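Side-chain contacts in nitroreductase family protein (Lactobacillus plantarum, PDB 4QLX), which acts as an FMN-dependent enone reductase in polyunsaturated fatty acid saturation, probably reducing 10-oxo-(11E)-octadecenoate to 10-oxooctadecanoate with NADH: residues S51-Q56 against Y101-V106; I43-T48 against L156-A161; K71-V76 against Q83-S88; K78-Q83 against N167-I172. All blocks are in the same frame, centred on the assembly; numbering follows the deposited sequence.

From the N terminus, contact 2 opens first, at the end of helix 36-46, and closes a long loop at 156-161 on helix 137-161. Contact 1 lies within that loop and joins the 51-56 turn to the start of helix 103-112. Inside contact 1, in turn, contact 3 closes a short hairpin between helices 66-72 and 81-86. Contact 4, from 78-83 to strand 165-169 and the turn after it, crosses the other three. Contacts 3 and 4 share Q83 and lie 8 Å apart between centres, beside one FMN. Contact 1, about 31 Å from contact 4 between centres, borders the other FMN, while L156 packs on A168 to link contacts 2 and 4.

Contact 1: S51-Q56 against Y101-V106; sequences SACNLQ and YVYRDV. With FMN (flavin mononucleotide), chain J; KTC (10-oxooctadecanoic acid), chain D.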
# COMPACT_ATOMS: atom_id res chain seq x y z
N SER A 51 2.37 5.78 8.05
CA SER A 51 2.15 4.78 9.09
C SER A 51 1.35 5.49 10.18
O SER A 51 1.47 6.71 10.34
CB SER A 51 3.48 4.23 9.63
OG SER A 51 4.22 5.25 10.29
N ALA A 52 0.52 4.75 10.90
CA ALA A 52 -0.29 5.38 11.95
C ALA A 52 0.61 6.02 12.98
O ALA A 52 1.53 5.39 13.49
CB ALA A 52 -1.23 4.36 12.61
N CYS A 53 0.35 7.30 13.27
CA CYS A 53 1.15 8.11 14.19
C CYS A 53 2.65 8.08 13.91
O CYS A 53 3.47 8.26 14.83
CB CYS A 53 0.89 7.66 15.63
SG CYS A 53 -0.77 8.10 16.22
N ASN A 54 3.00 7.87 12.65
CA ASN A 54 4.40 7.76 12.19
C ASN A 54 5.22 6.78 13.03
O ASN A 54 6.43 6.92 13.16
CB ASN A 54 5.09 9.14 12.17
CG ASN A 54 6.33 9.15 11.27
OD1 ASN A 54 6.40 8.38 10.30
ND2 ASN A 54 7.31 9.99 11.58
N LEU A 55 4.55 5.75 13.57
CA LEU A 55 5.22 4.73 14.37
C LEU A 55 5.96 3.70 13.50
O LEU A 55 6.76 2.92 14.02
CB LEU A 55 4.20 4.01 15.26
CG LEU A 55 3.57 4.90 16.34
CD1 LEU A 55 2.55 4.11 17.15
CD2 LEU A 55 4.65 5.45 17.25
N GLN A 56 5.70 3.72 12.19
CA GLN A 56 6.47 2.92 11.24
C GLN A 56 6.58 1.47 11.70
O GLN A 56 7.68 0.92 11.85
CB GLN A 56 7.86 3.54 11.07
CG GLN A 56 7.87 4.93 10.44
CD GLN A 56 9.17 5.68 10.73
OE1 GLN A 56 10.23 5.32 10.21
NE2 GLN A 56 9.09 6.71 11.58
N TYR A 101 5.77 2.03 21.99
CA TYR A 101 6.55 2.21 23.22
C TYR A 101 7.32 3.53 23.18
O TYR A 101 7.59 4.13 24.21
CB TYR A 101 7.51 1.03 23.44
CG TYR A 101 6.85 -0.25 23.97
CD1 TYR A 101 5.47 -0.35 24.11
CD2 TYR A 101 7.62 -1.34 24.34
CE1 TYR A 101 4.88 -1.51 24.59
CE2 TYR A 101 7.04 -2.51 24.83
CZ TYR A 101 5.66 -2.59 24.95
OH TYR A 101 5.07 -3.75 25.43
N VAL A 102 7.68 4.00 21.97
CA VAL A 102 8.46 5.23 21.84
C VAL A 102 7.61 6.44 21.46
O VAL A 102 8.15 7.51 21.18
CB VAL A 102 9.58 5.09 20.78
CG1 VAL A 102 10.65 4.12 21.26
CG2 VAL A 102 9.01 4.64 19.47
N TYR A 103 6.28 6.28 21.48
CA TYR A 103 5.35 7.31 21.01
C TYR A 103 5.68 8.69 21.59
O TYR A 103 5.92 9.64 20.85
CB TYR A 103 3.91 6.92 21.35
CG TYR A 103 2.84 7.78 20.69
CD1 TYR A 103 2.68 9.13 21.02
CD2 TYR A 103 1.98 7.25 19.75
CE1 TYR A 103 1.70 9.91 20.42
CE2 TYR A 103 1.01 8.02 19.15
CZ TYR A 103 0.87 9.35 19.48
OH TYR A 103 -0.09 10.11 18.87
N ARG A 104 5.69 8.78 22.92
CA ARG A 104 5.85 10.07 23.59
C ARG A 104 7.18 10.75 23.25
O ARG A 104 7.23 11.96 23.06
CB ARG A 104 5.73 9.90 25.10
CG ARG A 104 5.86 11.21 25.88
CD ARG A 104 5.71 10.98 27.37
NE ARG A 104 4.47 10.27 27.69
CZ ARG A 104 3.30 10.86 27.85
NH1 ARG A 104 3.19 12.18 27.72
NH2 ARG A 104 2.22 10.14 28.14
N ASP A 105 8.26 9.97 23.18
CA ASP A 105 9.59 10.50 22.90
C ASP A 105 9.68 11.00 21.46
O ASP A 105 10.22 12.08 21.19
CB ASP A 105 10.66 9.44 23.14
CG ASP A 105 10.88 9.15 24.61
OD1 ASP A 105 10.68 10.08 25.43
OD2 ASP A 105 11.25 8.01 24.94
N VAL A 106 9.17 10.19 20.56
CA VAL A 106 9.13 10.49 19.14
C VAL A 106 8.39 11.79 18.79
O VAL A 106 8.91 12.63 18.04
CB VAL A 106 8.50 9.31 18.38
CG1 VAL A 106 7.68 9.78 17.20
CG2 VAL A 106 9.59 8.33 17.94
N1 FMN J . -3.18 11.26 10.36
C2 FMN J . -4.11 11.98 11.08
O2 FMN J . -3.99 13.21 11.17
N3 FMN J . -5.14 11.34 11.72
C4 FMN J . -5.27 9.97 11.64
O4 FMN J . -6.19 9.38 12.20
C4A FMN J . -4.36 9.24 10.91
N5 FMN J . -4.51 7.88 10.83
C5A FMN J . -3.62 7.13 10.09
C6 FMN J . -3.81 5.75 10.02
C7 FMN J . -2.93 4.99 9.27
C7M FMN J . -3.10 3.50 9.17
C8 FMN J . -1.88 5.60 8.60
C8M FMN J . -0.95 4.74 7.80
C9 FMN J . -1.69 6.98 8.67
C9A FMN J . -2.57 7.76 9.43
N10 FMN J . -2.39 9.15 9.54
C10 FMN J . -3.31 9.88 10.26
C1' FMN J . -1.27 9.87 8.84
C2' FMN J . 0.04 9.67 9.63
O2' FMN J . 0.04 10.42 10.85
C3' FMN J . 1.26 10.00 8.75
O3' FMN J . 1.32 9.05 7.67
C4' FMN J . 2.61 9.92 9.47
O4' FMN J . 2.74 10.93 10.43
C5' FMN J . 3.77 10.05 8.48
O5' FMN J . 3.67 11.30 7.83
P FMN J . 3.51 11.44 6.22
O1P FMN J . 4.68 10.80 5.52
O2P FMN J . 2.26 10.74 5.79
O3P FMN J . 3.44 12.94 5.93
O1 KTC D . 0.13 19.10 10.90
C17 KTC D . 0.56 19.25 12.04
O KTC D . 0.49 20.45 12.63
C16 KTC D . 1.17 18.08 12.77
C15 KTC D . 0.49 16.82 12.26
C14 KTC D . -0.02 15.99 13.42
C13 KTC D . 0.77 14.70 13.48
C12 KTC D . -0.13 13.53 13.14
C11 KTC D . -0.83 13.03 14.38
C10 KTC D . -0.96 11.52 14.26
C9 KTC D . -2.36 11.15 13.80
C8 KTC D . -2.36 9.68 13.49
O2 KTC D . -1.53 9.23 12.71
C7 KTC D . -3.41 8.81 14.14
C6 KTC D . -3.32 7.40 13.57
C5 KTC D . -4.61 6.63 13.81
C4 KTC D . -4.49 5.78 15.06
C3 KTC D . -5.78 5.01 15.33
C2 KTC D . -5.81 4.53 16.78
C1 KTC D . -4.45 3.96 17.18
C KTC D . -4.46 3.35 18.57
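The backbones of L55 and Y103 come no nearer than 7.1 Å between CA atoms, and with no clear hydrogen bond between 51-56 and the start of helix 103-112, side chains make the contact. C53 SG is 3.4 Å from Y103 CE2; the line from it to the ring centroid (4.7 Å) runs 78° off the normal, a cysteine sulfur-aromatic contact at the edge. The same sulfur lies 3.4 Å from Y103 OH. L55 packs next along the same side of the ring, CD1 and CD2 each 4.1 Å from Y103 CD2, the two side chains crossing at about a right angle. Y103 CG is anti to the backbone N (chi1 -169°), which swings the ring out from the helix toward the loop. I124 and F128 of helix 118-133 also pack on it, and W107 NE1 bonds to C53 O. Beyond the sulfur, the C53 backbone N donates to ketone O2 of the 10-oxooctadecanoic acid at 2.8 Å, and the FMN beside N54 is gripped largely by the second subunit. Apolar and sulfur packing thus backs a main-chain N-H whose bond is consistent with polarising the substrate's enone carbonyl.

Contact 2: I43-T48 against L156-A161; sequences IAEAAT and LLVARA
In the buried core of the nitroreductase fold, helix 137-161 meets the last turn of helix 36-46, and V158 carries the contact between 43-48 and 156-161. The CA atoms of A46 and V158 are 6.4 Å apart. With CG1 anti to its own backbone N (chi1 168°), V158 spreads both branches over the other helix. CG1 lies 3.3 Å from E45 OE1, at the end of an extended glutamate chain that crosses it at a slant, and CG2 rests 4.0 Å from E45 CB and 3.9 Å from A46 N. The methyl of A46 is a looser neighbour, with CB 4.4 Å from V158 CG2; it continues the packing along helix 137-161 onto V151 and L155. The carboxylate is not left to the valine: H162 NE2 bonds to E45 OE1 and N9 ND2 to OE2. Cutting V158 back to an alanine would probably open a gap where CG1 and CG2 now pack against E45 OE1, E45 CB and A46. After the helix ends, T48 OG1 donates to E45 O at 2.7 Å, and Q154 NE2 of helix 137-161 reaches A46 O and T48 OG1. Further out, I43 packs on F60 and V62 of strand 58-63, L156 and A159 lean on strand 165-169, and L157 meets L157 of the second subunit.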
# COMPACT_ATOMS: atom_id res chain seq x y z
N ILE A 43 14.26 -1.01 0.22
CA ILE A 43 13.54 -1.03 1.48
C ILE A 43 13.42 0.38 2.09
O ILE A 43 12.35 0.77 2.55
CB ILE A 43 14.22 -1.98 2.48
CG1 ILE A 43 13.98 -3.44 2.06
CG2 ILE A 43 13.69 -1.75 3.91
CD1 ILE A 43 14.86 -4.46 2.77
N ALA A 44 14.50 1.15 2.07
CA ALA A 44 14.45 2.53 2.55
C ALA A 44 13.46 3.36 1.71
O ALA A 44 12.68 4.13 2.25
CB ALA A 44 15.84 3.17 2.54
N GLU A 45 13.49 3.18 0.40
CA GLU A 45 12.55 3.88 -0.48
C GLU A 45 11.08 3.54 -0.18
O GLU A 45 10.22 4.43 -0.13
CB GLU A 45 12.89 3.59 -1.93
CG GLU A 45 14.15 4.33 -2.40
CD GLU A 45 14.72 3.81 -3.71
OE1 GLU A 45 14.22 2.79 -4.25
OE2 GLU A 45 15.69 4.43 -4.21
N ALA A 46 10.79 2.26 0.04
CA ALA A 46 9.45 1.84 0.43
C ALA A 46 9.00 2.44 1.76
O ALA A 46 7.81 2.70 1.98
CB ALA A 46 9.36 0.33 0.49
N ALA A 47 9.95 2.66 2.67
CA ALA A 47 9.62 3.07 4.03
C ALA A 47 9.39 4.57 4.12
O ALA A 47 9.21 5.12 5.22
CB ALA A 47 10.70 2.63 5.01
N THR A 48 9.40 5.24 2.97
CA THR A 48 8.81 6.58 2.87
C THR A 48 7.28 6.50 3.05
O THR A 48 6.62 7.53 3.22
CB THR A 48 9.14 7.26 1.52
OG1 THR A 48 8.61 6.49 0.44
CG2 THR A 48 10.65 7.38 1.34
N LEU A 156 6.49 -3.15 -3.65
CA LEU A 156 6.15 -3.77 -4.94
C LEU A 156 6.38 -2.78 -6.08
O LEU A 156 6.83 -3.16 -7.18
CB LEU A 156 4.70 -4.25 -4.96
CG LEU A 156 4.28 -5.43 -4.07
CD1 LEU A 156 2.79 -5.60 -4.20
CD2 LEU A 156 4.97 -6.73 -4.50
N LEU A 157 6.08 -1.51 -5.83
CA LEU A 157 6.25 -0.47 -6.85
C LEU A 157 7.74 -0.13 -6.98
O LEU A 157 8.26 -0.01 -8.08
CB LEU A 157 5.42 0.79 -6.50
CG LEU A 157 3.91 0.50 -6.43
CD1 LEU A 157 3.09 1.70 -5.98
CD2 LEU A 157 3.42 0.02 -7.80
N VAL A 158 8.41 0.02 -5.84
CA VAL A 158 9.83 0.31 -5.82
C VAL A 158 10.58 -0.75 -6.62
O VAL A 158 11.45 -0.43 -7.43
CB VAL A 158 10.38 0.38 -4.38
CG1 VAL A 158 11.90 0.40 -4.39
CG2 VAL A 158 9.85 1.64 -3.69
N ALA A 159 10.21 -2.01 -6.41
CA ALA A 159 10.83 -3.12 -7.13
C ALA A 159 10.82 -2.86 -8.64
O ALA A 159 11.86 -2.97 -9.31
CB ALA A 159 10.13 -4.44 -6.79
N ARG A 160 9.65 -2.48 -9.16
CA ARG A 160 9.48 -2.20 -10.59
C ARG A 160 10.21 -0.93 -11.01
O ARG A 160 10.81 -0.88 -12.08
CB ARG A 160 7.99 -2.11 -10.95
CG ARG A 160 7.37 -3.49 -11.19
CD ARG A 160 5.89 -3.44 -11.61
NE ARG A 160 5.62 -2.57 -12.76
CZ ARG A 160 5.97 -2.83 -14.02
NH1 ARG A 160 6.65 -3.93 -14.34
NH2 ARG A 160 5.65 -1.96 -14.97
N ALA A 161 10.19 0.10 -10.16
CA ALA A 161 10.93 1.32 -10.43
C ALA A 161 12.43 1.06 -10.56
O ALA A 161 13.14 1.84 -11.19
CB ALA A 161 10.66 2.36 -9.34

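Contact 3: K71-V76 against Q83-S88; sequences KFKQAV and QVDSAS. With FMN (flavin mononucleotide), chain C.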
# COMPACT_ATOMS: atom_id res chain seq x y z
N LYS A 71 15.53 -22.50 5.32
CA LYS A 71 15.00 -22.24 6.65
C LYS A 71 13.66 -21.51 6.57
O LYS A 71 12.72 -21.81 7.30
CB LYS A 71 16.00 -21.44 7.47
CG LYS A 71 15.46 -20.90 8.77
CD LYS A 71 15.11 -22.02 9.74
CE LYS A 71 15.20 -21.52 11.18
NZ LYS A 71 14.64 -22.49 12.15
N PHE A 72 13.59 -20.52 5.69
CA PHE A 72 12.39 -19.73 5.47
C PHE A 72 11.24 -20.63 5.00
O PHE A 72 10.14 -20.58 5.55
CB PHE A 72 12.69 -18.63 4.45
CG PHE A 72 11.52 -17.77 4.09
CD1 PHE A 72 10.88 -16.99 5.04
CD2 PHE A 72 11.12 -17.67 2.77
CE1 PHE A 72 9.82 -16.17 4.69
CE2 PHE A 72 10.05 -16.84 2.42
CZ PHE A 72 9.41 -16.09 3.38
N LYS A 73 11.51 -21.46 4.01
CA LYS A 73 10.47 -22.33 3.44
C LYS A 73 9.78 -23.23 4.45
O LYS A 73 8.67 -23.70 4.20
CB LYS A 73 11.06 -23.18 2.32
CG LYS A 73 11.33 -22.39 1.08
CD LYS A 73 11.40 -23.26 -0.15
CE LYS A 73 12.59 -24.18 -0.14
NZ LYS A 73 12.78 -24.75 -1.49
N GLN A 74 10.40 -23.45 5.61
CA GLN A 74 9.78 -24.25 6.66
C GLN A 74 8.43 -23.68 7.10
O GLN A 74 7.59 -24.41 7.62
CB GLN A 74 10.69 -24.33 7.87
CG GLN A 74 12.03 -25.01 7.63
CD GLN A 74 12.83 -25.07 8.92
OE1 GLN A 74 12.53 -24.36 9.89
NE2 GLN A 74 13.85 -25.92 8.93
N ALA A 75 8.23 -22.38 6.90
CA ALA A 75 7.03 -21.69 7.35
C ALA A 75 6.27 -21.08 6.17
O ALA A 75 5.39 -20.23 6.35
CB ALA A 75 7.39 -20.61 8.38
N VAL A 76 6.62 -21.51 4.96
CA VAL A 76 5.96 -21.06 3.73
C VAL A 76 5.21 -22.22 3.10
O VAL A 76 5.74 -23.33 3.05
CB VAL A 76 6.98 -20.47 2.74
CG1 VAL A 76 6.34 -20.20 1.37
CG2 VAL A 76 7.60 -19.19 3.31
N GLN A 83 8.29 -18.97 -6.16
CA GLN A 83 8.72 -17.62 -5.84
C GLN A 83 9.94 -17.62 -4.93
O GLN A 83 10.93 -16.96 -5.21
CB GLN A 83 7.59 -16.84 -5.17
CG GLN A 83 6.34 -16.73 -6.00
CD GLN A 83 5.26 -17.69 -5.58
OE1 GLN A 83 5.43 -18.92 -5.65
NE2 GLN A 83 4.13 -17.15 -5.15
N VAL A 84 9.88 -18.37 -3.83
CA VAL A 84 10.99 -18.37 -2.89
C VAL A 84 12.28 -18.93 -3.51
O VAL A 84 13.33 -18.30 -3.43
CB VAL A 84 10.66 -19.17 -1.63
CG1 VAL A 84 11.89 -19.24 -0.73
CG2 VAL A 84 9.48 -18.54 -0.91
N ASP A 85 12.18 -20.09 -4.17
CA ASP A 85 13.35 -20.68 -4.84
C ASP A 85 13.96 -19.76 -5.90
O ASP A 85 15.17 -19.58 -5.93
CB ASP A 85 12.99 -22.02 -5.48
CG ASP A 85 12.73 -23.10 -4.46
OD1 ASP A 85 13.16 -22.95 -3.29
OD2 ASP A 85 12.11 -24.13 -4.82
N SER A 86 13.14 -19.17 -6.77
CA SER A 86 13.72 -18.44 -7.90
C SER A 86 14.03 -16.97 -7.62
O SER A 86 14.81 -16.35 -8.35
CB SER A 86 12.80 -18.53 -9.13
OG SER A 86 11.52 -17.97 -8.89
N ALA A 87 13.42 -16.39 -6.58
CA ALA A 87 13.62 -14.97 -6.31
C ALA A 87 15.06 -14.62 -5.97
O ALA A 87 15.77 -15.41 -5.34
CB ALA A 87 12.70 -14.50 -5.19
N SER A 88 15.50 -13.44 -6.41
CA SER A 88 16.80 -12.92 -5.99
C SER A 88 16.80 -12.73 -4.48
O SER A 88 17.76 -13.07 -3.80
CB SER A 88 17.12 -11.59 -6.69
OG SER A 88 17.11 -11.72 -8.10
N1 FMN C . 0.19 -14.99 -4.83
C2 FMN C . 0.64 -16.28 -4.68
O2 FMN C . 1.01 -16.93 -5.65
N3 FMN C . 0.69 -16.87 -3.44
C4 FMN C . 0.28 -16.16 -2.34
O4 FMN C . 0.30 -16.68 -1.23
C4A FMN C . -0.19 -14.86 -2.48
N5 FMN C . -0.59 -14.17 -1.38
C5A FMN C . -1.03 -12.87 -1.48
C6 FMN C . -1.42 -12.22 -0.32
C7 FMN C . -1.86 -10.92 -0.38
C7M FMN C . -2.27 -10.20 0.86
C8 FMN C . -1.92 -10.27 -1.61
C8M FMN C . -2.40 -8.86 -1.61
C9 FMN C . -1.53 -10.92 -2.78
C9A FMN C . -1.08 -12.24 -2.72
N10 FMN C . -0.68 -12.96 -3.86
C10 FMN C . -0.23 -14.26 -3.73
C1' FMN C . -0.71 -12.36 -5.24
C2' FMN C . -2.18 -12.26 -5.73
O2' FMN C . -2.67 -13.52 -6.11
C3' FMN C . -2.33 -11.27 -6.89
O3' FMN C . -2.07 -9.97 -6.40
C4' FMN C . -3.74 -11.25 -7.51
O4' FMN C . -4.09 -12.48 -8.11
C5' FMN C . -3.83 -10.14 -8.55
O5' FMN C . -2.87 -10.31 -9.57
P FMN C . -1.77 -9.17 -9.85
O1P FMN C . -0.88 -9.69 -10.96
O2P FMN C . -0.96 -8.92 -8.59
O3P FMN C . -2.43 -7.88 -10.28
O HOH W 1 11.36 -26.32 -3.44
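K73 and D85 form a salt bridge at the outer edge of the contact, with NZ 2.6 Å from OD1 on that oxygen's syn lone pair. A water doubles the link, accepting from K73 NZ at 2.9 Å and donating to D85 OD2 at 2.7 Å, so that both carboxylate oxygens are engaged. The bend at chi3 (-68°) turns the end of the lysine toward D85; nearer its root the chain crosses V84 obliquely, with K73 CG 3.7 Å from V84 CG1. A methionine in its place would probably keep some of that packing yet leave D85 without its positive mate and the water without its donor. Deeper in, V84 is the wedge between the helices. Its CG2 touches F72 CE2 at 3.8 Å, and CG1 lies in the ring plane at the edge, while V76 CG2 lies over the rim of one face, 3.5 Å above the plane of the F72 ring. V76 CG1 also reaches V84 CG2, at 4.2 Å. In the next shell, Y81 meets the lysine twice, by a cation-pi contact and by a hydrogen bond from OH to K73 O; helix 81-86 also holds Q83, an FMN-binding residue. Beyond the pair, F72 packs on I90 and F92 of strand 89-96 and on M177 of helix 177-181, and V84 shares I90, which seats the helical hairpin on the sheet.

Contact 4: K78-Q83 against N167-I172; sequences KFNYPQ and NAFSGI. With FMN (flavin mononucleotide), chain C; KTC (10-oxooctadecanoic acid), chain I.
The side-chain amide of N80 presents its edge to the turn and the flavin: ND2 donates to G171 O at 3.1 Å within its own amide plane, on a lone pair of that carbonyl, and the F169 ring lies obliquely beside it. F169 CB sits on one face of the flavin, 3.3 Å from FMN C4, with N167 ND2 on the same side, and the bound 10-oxooctadecanoic acid lies over the other. At the rim, N80 OD1 accepts from FMN N3 at 2.7 Å while ND2 also gives to O4, so one amide reads a donor and an acceptor of the pyrimidine edge. OD1 also sits in plane at the edge of the F79 ring. Q83, itself beside FMN O2, also holds this amide: bent at chi2 (101°), it sends NE2 to N80 OD1 at 3.0 Å. The same nitrogen donates almost straight (173°) to N167 OD1, which it meets from above the carbonyl plane, the two amides being 42° apart. F128 of the second subunit stacks edge-to-face on F79. After strand 165-169, S170 N donates to FMN N5 at 3.1 Å, and the G171 inverse gamma turn adds a weak bond to O4. On the flavin face occupied by the fatty acid, product atom C6, its carbon 12, stands 3.1 Å from N5, consistent with hydride delivery from N5 to the enone's beta carbon.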
# COMPACT_ATOMS: atom_id res chain seq x y z
N LYS A 78 3.83 -24.77 0.36
CA LYS A 78 4.57 -25.30 -0.79
C LYS A 78 4.12 -24.68 -2.11
O LYS A 78 4.90 -24.56 -3.05
CB LYS A 78 4.47 -26.83 -0.84
CG LYS A 78 3.06 -27.42 -0.90
CD LYS A 78 3.04 -28.63 -1.84
CE LYS A 78 1.87 -29.56 -1.61
NZ LYS A 78 2.03 -30.33 -0.34
N PHE A 79 2.86 -24.25 -2.17
CA PHE A 79 2.35 -23.52 -3.32
C PHE A 79 3.27 -22.35 -3.70
O PHE A 79 3.40 -22.00 -4.87
CB PHE A 79 0.93 -23.01 -3.04
CG PHE A 79 0.25 -22.37 -4.22
CD1 PHE A 79 0.45 -21.03 -4.53
CD2 PHE A 79 -0.60 -23.11 -5.03
CE1 PHE A 79 -0.17 -20.45 -5.63
CE2 PHE A 79 -1.24 -22.54 -6.11
CZ PHE A 79 -1.03 -21.20 -6.41
N ASN A 80 3.93 -21.75 -2.71
CA ASN A 80 4.76 -20.57 -2.94
C ASN A 80 6.25 -20.85 -3.04
O ASN A 80 7.05 -19.93 -3.08
CB ASN A 80 4.49 -19.54 -1.84
CG ASN A 80 3.11 -18.97 -1.95
OD1 ASN A 80 2.67 -18.62 -3.05
ND2 ASN A 80 2.41 -18.86 -0.84
N TYR A 81 6.63 -22.12 -3.12
CA TYR A 81 8.05 -22.43 -3.28
C TYR A 81 8.68 -21.89 -4.59
O TYR A 81 9.85 -21.50 -4.57
CB TYR A 81 8.27 -23.94 -3.18
CG TYR A 81 8.15 -24.47 -1.76
CD1 TYR A 81 7.95 -23.60 -0.69
CD2 TYR A 81 8.25 -25.83 -1.49
CE1 TYR A 81 7.84 -24.08 0.60
CE2 TYR A 81 8.15 -26.31 -0.19
CZ TYR A 81 7.95 -25.43 0.85
OH TYR A 81 7.85 -25.89 2.15
N PRO A 82 7.93 -21.84 -5.72
CA PRO A 82 8.54 -21.26 -6.93
C PRO A 82 9.09 -19.84 -6.76
O PRO A 82 10.21 -19.53 -7.19
CB PRO A 82 7.39 -21.26 -7.93
CG PRO A 82 6.57 -22.43 -7.54
CD PRO A 82 6.65 -22.51 -6.04
N GLN A 83 8.29 -18.97 -6.16
CA GLN A 83 8.72 -17.62 -5.84
C GLN A 83 9.94 -17.62 -4.93
O GLN A 83 10.93 -16.96 -5.21
CB GLN A 83 7.59 -16.84 -5.17
CG GLN A 83 6.34 -16.73 -6.00
CD GLN A 83 5.26 -17.69 -5.58
OE1 GLN A 83 5.43 -18.92 -5.65
NE2 GLN A 83 4.13 -17.15 -5.15
N ASN A 167 6.29 -10.38 -6.30
CA ASN A 167 5.04 -10.99 -5.89
C ASN A 167 4.88 -10.82 -4.39
O ASN A 167 5.81 -11.12 -3.64
CB ASN A 167 4.99 -12.48 -6.27
CG ASN A 167 3.83 -13.21 -5.61
OD1 ASN A 167 4.02 -14.16 -4.86
ND2 ASN A 167 2.61 -12.77 -5.89
N ALA A 168 3.72 -10.33 -3.97
CA ALA A 168 3.37 -10.29 -2.55
C ALA A 168 2.66 -11.59 -2.23
O ALA A 168 1.93 -12.12 -3.07
CB ALA A 168 2.49 -9.07 -2.22
N PHE A 169 2.92 -12.15 -1.05
CA PHE A 169 2.28 -13.42 -0.69
C PHE A 169 2.14 -13.61 0.81
O PHE A 169 3.05 -13.28 1.57
CB PHE A 169 3.04 -14.61 -1.30
CG PHE A 169 4.41 -14.84 -0.70
CD1 PHE A 169 5.52 -14.22 -1.25
CD2 PHE A 169 4.57 -15.69 0.38
CE1 PHE A 169 6.77 -14.43 -0.72
CE2 PHE A 169 5.82 -15.90 0.93
CZ PHE A 169 6.94 -15.26 0.37
N SER A 170 0.99 -14.12 1.23
CA SER A 170 0.75 -14.42 2.64
C SER A 170 0.37 -15.88 2.83
O SER A 170 -0.13 -16.26 3.89
CB SER A 170 -0.33 -13.51 3.21
OG SER A 170 -1.58 -13.77 2.58
N GLY A 171 0.63 -16.70 1.80
CA GLY A 171 0.39 -18.14 1.90
C GLY A 171 1.48 -18.75 2.75
O GLY A 171 2.45 -19.31 2.22
N ILE A 172 1.35 -18.61 4.06
CA ILE A 172 2.40 -19.02 4.98
C ILE A 172 1.84 -19.77 6.18
O ILE A 172 0.64 -19.82 6.39
CB ILE A 172 3.21 -17.82 5.49
CG1 ILE A 172 2.30 -16.83 6.22
CG2 ILE A 172 3.91 -17.13 4.32
CD1 ILE A 172 3.04 -15.65 6.88
N1 FMN C . 0.19 -14.99 -4.83
C2 FMN C . 0.64 -16.28 -4.68
O2 FMN C . 1.01 -16.93 -5.65
N3 FMN C . 0.69 -16.87 -3.44
C4 FMN C . 0.28 -16.16 -2.34
O4 FMN C . 0.30 -16.68 -1.23
C4A FMN C . -0.19 -14.86 -2.48
N5 FMN C . -0.59 -14.17 -1.38
C5A FMN C . -1.03 -12.87 -1.48
C6 FMN C . -1.42 -12.22 -0.32
C7 FMN C . -1.86 -10.92 -0.38
C7M FMN C . -2.27 -10.20 0.86
C8 FMN C . -1.92 -10.27 -1.61
C8M FMN C . -2.40 -8.86 -1.61
C9 FMN C . -1.53 -10.92 -2.78
C9A FMN C . -1.08 -12.24 -2.72
N10 FMN C . -0.68 -12.96 -3.86
C10 FMN C . -0.23 -14.26 -3.73
C1' FMN C . -0.71 -12.36 -5.24
C2' FMN C . -2.18 -12.26 -5.73
O2' FMN C . -2.67 -13.52 -6.11
C3' FMN C . -2.33 -11.27 -6.89
O3' FMN C . -2.07 -9.97 -6.40
C4' FMN C . -3.74 -11.25 -7.51
O4' FMN C . -4.09 -12.48 -8.11
C5' FMN C . -3.83 -10.14 -8.55
O5' FMN C . -2.87 -10.31 -9.57
P FMN C . -1.77 -9.17 -9.85
O1P FMN C . -0.88 -9.69 -10.96
O2P FMN C . -0.96 -8.92 -8.59
O3P FMN C . -2.43 -7.88 -10.28
O1 KTC I . 0.29 -20.02 -13.27
C17 KTC I . 0.16 -18.96 -12.66
O KTC I . 0.71 -17.84 -13.13
C16 KTC I . -0.62 -18.91 -11.37
C15 KTC I . -1.76 -17.91 -11.52
C14 KTC I . -1.97 -17.13 -10.23
C13 KTC I . -2.41 -18.04 -9.10
C12 KTC I . -2.73 -17.25 -7.84
C11 KTC I . -3.55 -18.08 -6.88
C10 KTC I . -3.87 -17.30 -5.60
C9 KTC I . -2.64 -17.15 -4.72
C8 KTC I . -2.99 -16.19 -3.62
O2 KTC I . -3.24 -15.01 -3.87
C7 KTC I . -3.03 -16.70 -2.19
C6 KTC I . -3.42 -15.54 -1.28
C5 KTC I . -2.87 -15.78 0.12
C4 KTC I . -3.92 -16.43 1.00
C3 KTC I . -3.22 -17.22 2.08
C2 KTC I . -3.91 -17.04 3.42
C1 KTC I . -3.70 -18.27 4.31
C KTC I . -2.24 -18.66 4.45